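Local coordinates for protein Cwp19 (Clostridioides difficile, PDB 5OQ3) that probably cleaves cell-wall peptidoglycan, this piece being its TIM-barrel glycoside hydrolase domain, while the protein as a whole is also assigned a less certain amidase activity, at residues Ser83-Trp88 against Ile175-Gln180; Gly248-Lys253 against Tyr272-Ala277. All blocks are in the same frame, centred on the assembly; numbering follows the deposited sequence.

Interaction 1. Residues Ser83-Trp88 against Ile175-Gln180; sequences SNINPW and IAEVVQ. With EDO (1,2-ethanediol), chain C.
Glu177 reaches from its helix into the turn that starts at Ser83, and its carboxylate takes one bond there with each oxygen. Ser83 OG donates to Glu177 OE1 over 2.6 Å. The backbone N of Asn84 gives a nearly straight bond (173°) to Glu177 OE2 at 2.9 Å. Both oxygens use their syn lone pairs, so the carboxylate grips the turn like a fork. The Glu177 chain gets there by standing extended, with CG anti to the backbone N (chi1 179°) and CD anti to CA.

Ser83 OG is also an acceptor. It takes the backbone N of Ile85 at 3.0 Å and that of Asn86 at 2.9 Å, an ST turn and ST motif, so it is engaged three times. A water gives Glu177 OE1 a second donor and accepts from Asn86 ND2. Ile85 CD1 packs against the carboxylate, 3.9 Å from Glu177 OE1.

Asn86 OD1 accepts from Tyr170 OH, and Asn86 ND2 also bonds to Ser174 OG, both on helix 165-181. The contact lies at the surface, where the loop after strand 68-74 meets that helix. Ile175 and Val179 of the helix pack on strand 186-189, and Ala176 on helix 214-236.

Interaction 2. Residues Gly248-Lys253 against Tyr272-Ala277; sequences GIWRNK and YADTRA
This is a buried contact between the loop after strand 241-244 of the barrel and the N-terminal end of helix 275-280, with the indole of Trp250 packed against the start of that helix. Trp250 meets Ala273, Asp274, Thr275 and Arg276. Its CG stands anti to the backbone N, and the ring lies across the first turn of the helix. At the ring edge, Trp250 NE1 donates to Asp274 OD1 over 2.9 Å. The acceptor is close to the indole plane, but the donor meets the anti side of OD1 and stands 32° out of the carboxylate plane.

Asp274 is the N-cap of the helix. The same OD1 takes a second, weak bond from Ala277 N at 3.4 Å, so one carboxylate oxygen joins the helix start to the indole. The strand, loop and helix succession belongs to the eight-stranded parallel TIM barrel of this glycoside hydrolase domain.

Arg276 covers one face of the indole. Its CB lies 3.7 Å from Trp250 CE2, and the chain then bends at chi3 (-70°) to bring the guanidinium over the six-membered ring. Arg276 NH1 comes within 3.4 Å of Trp250 CH2. The two planes are 34° apart, so the groups are tilted and not stacked flat. Arg251 CG lies over the opposite face. The polar end of Arg276 is held from outside: NH1 bonds to Thr258 OG1, and NH2 makes a salt bridge with Glu312 of helix 302-313. Tyr268 of helix 267-270 also meets the Trp250 ring.

How the interactions relate
From the N terminus, the chain passes strands 27-32 and 68-74 before entering the loop that holds Ser83-Trp88. Interaction 1 closes 86 intervening residues, including strand 118-123 and the hairpin 151-154/157-160, when helix 165-181 arrives. The chain then runs through strand 186-189, helix 214-236 and strand 241-244. Interaction 2 closes a shorter excursion of 18 residues, including helix 267-270. The contacts follow in series and neither nest nor cross. The centres of interactions 1 and 2 are about 30 Å apart, on opposite sides of the chain's centre. Interaction 1 ties a surface loop to an outer helix; interaction 2 joins the loop after strand 241-244 to the start of helix 275-280, before strand 286-287.

Interaction 1. Residues Ser83-Trp88 against Ile175-Gln180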
ATOM      1  N   SER A  83     -17.405   3.491  10.691  1.00 14.03           N
ATOM      2  CA  SER A  83     -17.453   2.054  10.397  1.00 15.38           C
ATOM      3  C   SER A  83     -18.299   1.350  11.455  1.00 17.15           C
ATOM      4  O   SER A  83     -18.253   1.721  12.624  1.00 18.49           O
ATOM      5  CB  SER A  83     -16.043   1.471  10.441  1.00 14.73           C
ATOM      6  OG  SER A  83     -16.046   0.084  10.163  1.00 15.18           O
ATOM      7  N   ASN A  84     -19.007   0.310  11.038  1.00 17.22           N
ATOM      8  CA  ASN A  84     -19.695  -0.611  11.936  1.00 20.41           C
ATOM      9  C   ASN A  84     -18.877  -1.922  12.112  1.00 18.92           C
ATOM     10  O   ASN A  84     -19.376  -2.899  12.651  1.00 24.49           O
ATOM     11  CB  ASN A  84     -21.103  -0.932  11.376  1.00 25.50           C
ATOM     12  CG  ASN A  84     -22.034   0.270  11.357  1.00 32.43           C
ATOM     13  OD1 ASN A  84     -21.962   1.157  12.221  1.00 42.28           O
ATOM     14  ND2 ASN A  84     -22.955   0.285  10.394  1.00 42.43           N
ATOM     15  N   ILE A  85     -17.631  -1.941  11.633  1.00 16.80           N
ATOM     16  CA  ILE A  85     -16.765  -3.137  11.651  1.00 17.69           C
ATOM     17  C   ILE A  85     -15.446  -2.859  12.404  1.00 16.37           C
ATOM     18  O   ILE A  85     -15.010  -3.670  13.222  1.00 19.22           O
ATOM     19  CB  ILE A  85     -16.438  -3.609  10.200  1.00 16.96           C
ATOM     20  CG1 ILE A  85     -17.729  -3.852   9.389  1.00 17.84           C
ATOM     21  CG2 ILE A  85     -15.552  -4.862  10.219  1.00 17.47           C
ATOM     22  CD1 ILE A  85     -17.472  -4.054   7.906  1.00 20.47           C
ATOM     23  N   ASN A  86     -14.781  -1.753  12.088  1.00 14.05           N
ATOM     24  CA  ASN A  86     -13.430  -1.487  12.536  1.00 14.23           C
ATOM     25  C   ASN A  86     -13.405  -0.240  13.388  1.00 14.16           C
ATOM     26  O   ASN A  86     -14.201   0.669  13.196  1.00 16.10           O
ATOM     27  CB  ASN A  86     -12.497  -1.347  11.312  1.00 12.66           C
ATOM     28  CG  ASN A  86     -12.303  -2.665  10.614  1.00 13.02           C
ATOM     29  OD1 ASN A  86     -11.681  -3.548  11.157  1.00 15.65           O
ATOM     30  ND2 ASN A  86     -12.883  -2.808   9.424  1.00 13.34           N
ATOM     31  N   PRO A  87     -12.473  -0.174  14.365  1.00 14.40           N
ATOM     32  CA  PRO A  87     -12.446   0.930  15.332  1.00 13.20           C
ATOM     33  C   PRO A  87     -11.808   2.185  14.768  1.00 13.29           C
ATOM     34  O   PRO A  87     -10.913   2.105  13.910  1.00 13.57           O
ATOM     35  CB  PRO A  87     -11.525   0.400  16.430  1.00 14.87           C
ATOM     36  CG  PRO A  87     -10.610  -0.544  15.693  1.00 14.58           C
ATOM     37  CD  PRO A  87     -11.513  -1.234  14.702  1.00 13.66           C
ATOM     38  N   TRP A  88     -12.180   3.357  15.308  1.00 12.23           N
ATOM     39  CA  TRP A  88     -11.510   4.603  14.926  1.00 12.63           C
ATOM     40  C   TRP A  88     -10.009   4.516  15.138  1.00 12.82           C
ATOM     41  O   TRP A  88      -9.538   4.052  16.187  1.00 14.40           O
ATOM     42  CB  TRP A  88     -12.036   5.798  15.727  1.00 14.17           C
ATOM     43  CG  TRP A  88     -13.462   6.186  15.443  1.00 15.54           C
ATOM     44  CD1 TRP A  88     -14.558   5.975  16.232  1.00 16.64           C
ATOM     45  CD2 TRP A  88     -13.915   6.909  14.303  1.00 15.34           C
ATOM     46  NE1 TRP A  88     -15.673   6.515  15.633  1.00 17.01           N
ATOM     47  CE2 TRP A  88     -15.293   7.131  14.468  1.00 16.44           C
ATOM     48  CE3 TRP A  88     -13.269   7.425  13.160  1.00 14.86           C
ATOM     49  CZ2 TRP A  88     -16.067   7.809  13.503  1.00 19.22           C
ATOM     50  CZ3 TRP A  88     -14.040   8.095  12.204  1.00 15.98           C
ATOM     51  CH2 TRP A  88     -15.416   8.296  12.400  1.00 17.21           C
ATOM     52  N   ILE A 175     -13.430  -3.726   3.304  1.00  8.62           N
ATOM     53  CA  ILE A 175     -13.275  -2.893   2.123  0.52  7.47           C
ATOM     54  C   ILE A 175     -14.600  -2.562   1.453  1.00  8.35           C
ATOM     55  O   ILE A 175     -14.822  -1.410   1.034  1.00  8.41           O
ATOM     56  CB  ILE A 175     -12.280  -3.564   1.189  0.52  9.57           C
ATOM     57  CG1 ILE A 175     -10.934  -3.535   1.911  0.52  8.73           C
ATOM     58  CG2 ILE A 175     -12.230  -2.830  -0.141  0.52  9.66           C
ATOM     59  CD1 ILE A 175      -9.999  -4.538   1.345  0.52 10.05           C
ATOM     60  N   ALA A 176     -15.491  -3.553   1.414  1.00  7.73           N
ATOM     61  CA  ALA A 176     -16.794  -3.359   0.764  1.00  8.28           C
ATOM     62  C   ALA A 176     -17.572  -2.227   1.436  1.00  8.82           C
ATOM     63  O   ALA A 176     -18.302  -1.509   0.750  1.00  9.50           O
ATOM     64  CB  ALA A 176     -17.586  -4.616   0.766  1.00  9.55           C
ATOM     65  N   GLU A 177     -17.435  -2.102   2.757  1.00  9.08           N
ATOM     66  CA  GLU A 177     -18.130  -1.025   3.470  1.00 10.44           C
ATOM     67  C   GLU A 177     -17.708   0.350   2.919  1.00  9.30           C
ATOM     68  O   GLU A 177     -18.514   1.256   2.724  1.00 10.82           O
ATOM     69  CB  GLU A 177     -17.815  -1.100   4.982  1.00 13.28           C
ATOM     70  CG  GLU A 177     -18.460  -0.030   5.860  1.00 15.06           C
ATOM     71  CD  GLU A 177     -18.068  -0.159   7.325  1.00 16.02           C
ATOM     72  OE1 GLU A 177     -16.846  -0.231   7.666  1.00 16.14           O
ATOM     73  OE2 GLU A 177     -18.972  -0.149   8.154  1.00 18.39           O
ATOM     74  N   VAL A 178     -16.410   0.490   2.710  1.00  8.30           N
ATOM     75  CA  VAL A 178     -15.874   1.750   2.223  1.00  8.20           C
ATOM     76  C   VAL A 178     -16.297   1.997   0.755  1.00  6.96           C
ATOM     77  O   VAL A 178     -16.711   3.101   0.404  1.00  7.69           O
ATOM     78  CB  VAL A 178     -14.365   1.789   2.363  1.00  8.31           C
ATOM     79  CG1 VAL A 178     -13.778   3.039   1.730  1.00  9.35           C
ATOM     80  CG2 VAL A 178     -13.964   1.705   3.813  1.00  9.72           C
ATOM     81  N   VAL A 179     -16.255   0.950  -0.064  1.00  6.49           N
ATOM     82  CA  VAL A 179     -16.698   1.064  -1.463  1.00  7.03           C
ATOM     83  C   VAL A 179     -18.161   1.477  -1.543  1.00  7.28           C
ATOM     84  O   VAL A 179     -18.543   2.313  -2.373  1.00  8.43           O
ATOM     85  CB  VAL A 179     -16.461  -0.268  -2.219  1.00  7.48           C
ATOM     86  CG1 VAL A 179     -16.971  -0.200  -3.634  1.00  9.03           C
ATOM     87  CG2 VAL A 179     -14.997  -0.650  -2.198  1.00  8.81           C
ATOM     88  N   GLN A 180     -19.000   0.874  -0.696  1.00  7.74           N
ATOM     89  CA  GLN A 180     -20.431   1.166  -0.704  0.50  9.22           C
ATOM     90  C   GLN A 180     -20.705   2.612  -0.288  1.00  8.46           C
ATOM     91  O   GLN A 180     -21.571   3.293  -0.843  1.00 10.72           O
ATOM     92  CB  GLN A 180     -21.162   0.231   0.265  0.50 10.90           C
ATOM     93  CG  GLN A 180     -22.669   0.424   0.380  0.50 14.00           C
ATOM     94  CD  GLN A 180     -23.289  -0.488   1.421  0.50 16.55           C
ATOM     95  OE1 GLN A 180     -23.662  -1.632   1.095  0.50 22.99           O
ATOM     96  NE2 GLN A 180     -23.452   0.026   2.687  0.50 14.88           N
TER
HETATM   97  C1  EDO C 502     -15.150   3.575  13.589  1.00 23.85           C
HETATM   98  O1  EDO C 502     -14.169   4.036  12.702  1.00 17.11           O
HETATM   99  C2  EDO C 502     -16.387   4.321  13.382  1.00 18.55           C
HETATM  100  O2  EDO C 502     -17.481   3.492  13.093  1.00 38.27           O
HETATM  101  O   HOH W   1     -14.346  -1.173   7.116  1.00 13.96           O

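Interaction 2. Residues Gly248-Lys253 against Tyr272-Ala277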
ATOM      1  N   GLY A 248       9.846  -4.281  -4.389  1.00  8.71           N
ATOM      2  CA  GLY A 248      10.367  -4.101  -5.729  1.00 10.00           C
ATOM      3  C   GLY A 248      11.043  -5.292  -6.402  1.00  9.12           C
ATOM      4  O   GLY A 248      11.261  -5.260  -7.625  1.00 10.53           O
ATOM      5  N   ILE A 249      11.392  -6.312  -5.620  1.00  8.69           N
ATOM      6  CA  ILE A 249      11.935  -7.551  -6.153  1.00  9.23           C
ATOM      7  C   ILE A 249      10.918  -8.683  -5.858  1.00  9.76           C
ATOM      8  O   ILE A 249      10.505  -8.902  -4.710  1.00  9.96           O
ATOM      9  CB  ILE A 249      13.319  -7.888  -5.563  1.00  9.79           C
ATOM     10  CG1 ILE A 249      14.355  -6.866  -6.050  1.00 10.43           C
ATOM     11  CG2 ILE A 249      13.744  -9.311  -5.932  1.00 11.72           C
ATOM     12  CD1 ILE A 249      15.658  -6.920  -5.299  1.00 12.16           C
ATOM     13  N   TRP A 250      10.548  -9.397  -6.918  1.00  9.22           N
ATOM     14  CA  TRP A 250       9.675 -10.563  -6.861  1.00  9.69           C
ATOM     15  C   TRP A 250      10.503 -11.829  -6.564  1.00 10.39           C
ATOM     16  O   TRP A 250      10.382 -12.403  -5.464  1.00 10.12           O
ATOM     17  CB  TRP A 250       8.898 -10.668  -8.166  1.00  9.72           C
ATOM     18  CG  TRP A 250       8.139 -11.934  -8.315  1.00  9.41           C
ATOM     19  CD1 TRP A 250       6.985 -12.298  -7.649  1.00  9.54           C
ATOM     20  CD2 TRP A 250       8.463 -13.031  -9.182  1.00  9.81           C
ATOM     21  NE1 TRP A 250       6.583 -13.551  -8.066  1.00  9.97           N
ATOM     22  CE2 TRP A 250       7.488 -14.038  -8.973  1.00 10.13           C
ATOM     23  CE3 TRP A 250       9.525 -13.297 -10.047  1.00 11.06           C
ATOM     24  CZ2 TRP A 250       7.523 -15.266  -9.633  1.00 10.72           C
ATOM     25  CZ3 TRP A 250       9.513 -14.517 -10.750  1.00  9.84           C
ATOM     26  CH2 TRP A 250       8.546 -15.466 -10.518  1.00 11.54           C
ATOM     27  N   ARG A 251      11.418 -12.159  -7.485  1.00 10.56           N
ATOM     28  CA  ARG A 251      12.422 -13.212  -7.251  1.00 11.23           C
ATOM     29  C   ARG A 251      13.700 -12.756  -7.957  1.00 11.69           C
ATOM     30  O   ARG A 251      13.642 -12.214  -9.061  1.00 13.53           O
ATOM     31  CB  ARG A 251      12.043 -14.587  -7.829  1.00 11.27           C
ATOM     32  CG  ARG A 251      10.781 -15.158  -7.266  1.00 12.12           C
ATOM     33  CD  ARG A 251      10.531 -16.572  -7.733  1.00 13.10           C
ATOM     34  NE  ARG A 251      11.317 -17.529  -6.985  1.00 15.51           N
ATOM     35  CZ  ARG A 251      11.230 -18.847  -7.132  1.00 16.00           C
ATOM     36  NH1 ARG A 251      11.921 -19.629  -6.333  1.00 18.75           N
ATOM     37  NH2 ARG A 251      10.484 -19.373  -8.090  1.00 20.79           N
ATOM     38  N   ASN A 252      14.850 -13.032  -7.337  1.00 12.86           N
ATOM     39  CA  ASN A 252      16.112 -12.854  -7.990  1.00 14.99           C
ATOM     40  C   ASN A 252      16.356 -13.969  -9.041  1.00 15.33           C
ATOM     41  O   ASN A 252      15.878 -15.107  -8.903  1.00 19.04           O
ATOM     42  CB  ASN A 252      17.235 -12.862  -6.962  1.00 14.84           C
ATOM     43  CG  ASN A 252      17.080 -11.801  -5.894  1.00 15.78           C
ATOM     44  OD1 ASN A 252      16.823 -10.635  -6.201  1.00 15.67           O
ATOM     45  ND2 ASN A 252      17.291 -12.186  -4.627  1.00 16.46           N
ATOM     46  N   LYS A 253      17.132 -13.630 -10.072  1.00 16.97           N
ATOM     47  CA  LYS A 253      17.500 -14.583 -11.117  1.00 20.51           C
ATOM     48  C   LYS A 253      18.204 -15.813 -10.546  1.00 24.61           C
ATOM     49  O   LYS A 253      18.040 -16.932 -11.050  1.00 26.80           O
ATOM     50  CB  LYS A 253      18.349 -13.892 -12.194  1.00 23.96           C
ATOM     51  CG  LYS A 253      18.578 -14.717 -13.448  1.00 29.87           C
ATOM     52  CD  LYS A 253      19.101 -13.853 -14.594  1.00 34.15           C
ATOM     53  CE  LYS A 253      17.991 -13.038 -15.243  1.00 34.45           C
ATOM     54  NZ  LYS A 253      18.502 -12.265 -16.402  1.00 37.22           N
ATOM     55  N   TYR A 272       5.411 -13.951   0.906  1.00  9.66           N
ATOM     56  CA  TYR A 272       4.457 -14.774   0.119  1.00  9.01           C
ATOM     57  C   TYR A 272       3.592 -13.945  -0.790  1.00  8.81           C
ATOM     58  O   TYR A 272       2.414 -14.241  -0.958  1.00  9.32           O
ATOM     59  CB  TYR A 272       3.665 -15.807   0.997  1.00 10.62           C
ATOM     60  CG  TYR A 272       4.627 -16.664   1.791  1.00 10.00           C
ATOM     61  CD1 TYR A 272       5.340 -17.714   1.195  1.00 11.68           C
ATOM     62  CD2 TYR A 272       4.873 -16.411   3.138  1.00  9.65           C
ATOM     63  CE1 TYR A 272       6.258 -18.465   1.929  1.00 12.58           C
ATOM     64  CE2 TYR A 272       5.802 -17.171   3.861  1.00 10.99           C
ATOM     65  CZ  TYR A 272       6.465 -18.205   3.276  1.00 12.68           C
ATOM     66  OH  TYR A 272       7.398 -18.886   4.031  1.00 15.34           O
ATOM     67  N   ALA A 273       4.190 -12.928  -1.390  1.00  8.90           N
ATOM     68  CA  ALA A 273       3.560 -12.017  -2.306  1.00  8.87           C
ATOM     69  C   ALA A 273       4.046 -12.358  -3.705  1.00  8.70           C
ATOM     70  O   ALA A 273       5.110 -11.956  -4.125  1.00  8.03           O
ATOM     71  CB  ALA A 273       3.889 -10.585  -1.929  1.00  9.49           C
ATOM     72  N   ASP A 274       3.259 -13.122  -4.408  1.00  7.83           N
ATOM     73  CA  ASP A 274       3.579 -13.695  -5.709  1.00  7.30           C
ATOM     74  C   ASP A 274       3.039 -12.755  -6.787  1.00  6.89           C
ATOM     75  O   ASP A 274       2.029 -13.026  -7.442  1.00  7.51           O
ATOM     76  CB  ASP A 274       3.034 -15.098  -5.850  1.00  8.36           C
ATOM     77  CG  ASP A 274       3.539 -15.803  -7.094  1.00  8.64           C
ATOM     78  OD1 ASP A 274       4.215 -15.163  -7.949  1.00  9.51           O
ATOM     79  OD2 ASP A 274       3.239 -17.016  -7.201  1.00  9.80           O
ATOM     80  N   THR A 275       3.723 -11.643  -6.964  1.00  7.22           N
ATOM     81  CA  THR A 275       3.203 -10.568  -7.831  1.00  6.85           C
ATOM     82  C   THR A 275       3.002 -11.073  -9.246  1.00  7.78           C
ATOM     83  O   THR A 275       2.053 -10.668  -9.895  1.00  8.60           O
ATOM     84  CB  THR A 275       4.175  -9.403  -7.822  1.00  7.80           C
ATOM     85  OG1 THR A 275       4.534  -9.151  -6.468  1.00  9.22           O
ATOM     86  CG2 THR A 275       3.548  -8.187  -8.472  1.00  8.24           C
ATOM     87  N   ARG A 276       3.881 -11.945  -9.721  1.00  8.50           N
ATOM     88  CA  ARG A 276       3.689 -12.486 -11.070  1.00  8.31           C
ATOM     89  C   ARG A 276       2.364 -13.191 -11.198  1.00  8.68           C
ATOM     90  O   ARG A 276       1.696 -13.048 -12.220  1.00 10.01           O
ATOM     91  CB  ARG A 276       4.857 -13.392 -11.445  1.00  9.44           C
ATOM     92  CG  ARG A 276       4.606 -14.096 -12.763  1.00 11.49           C
ATOM     93  CD  ARG A 276       5.792 -14.932 -13.221  1.00 12.91           C
ATOM     94  NE  ARG A 276       6.883 -14.069 -13.621  1.00 13.77           N
ATOM     95  CZ  ARG A 276       8.096 -14.497 -13.944  1.00 13.27           C
ATOM     96  NH1 ARG A 276       8.383 -15.794 -13.912  1.00 14.86           N
ATOM     97  NH2 ARG A 276       9.026 -13.651 -14.331  1.00 16.42           N
ATOM     98  N   ALA A 277       1.993 -14.011 -10.223  1.00  8.00           N
ATOM     99  CA  ALA A 277       0.699 -14.681 -10.280  1.00  8.47           C
ATOM    100  C   ALA A 277      -0.425 -13.683 -10.308  1.00  7.47           C
ATOM    101  O   ALA A 277      -1.445 -13.895 -10.996  1.00  8.66           O
ATOM    102  CB  ALA A 277       0.565 -15.622  -9.050  1.00  8.47           C
TER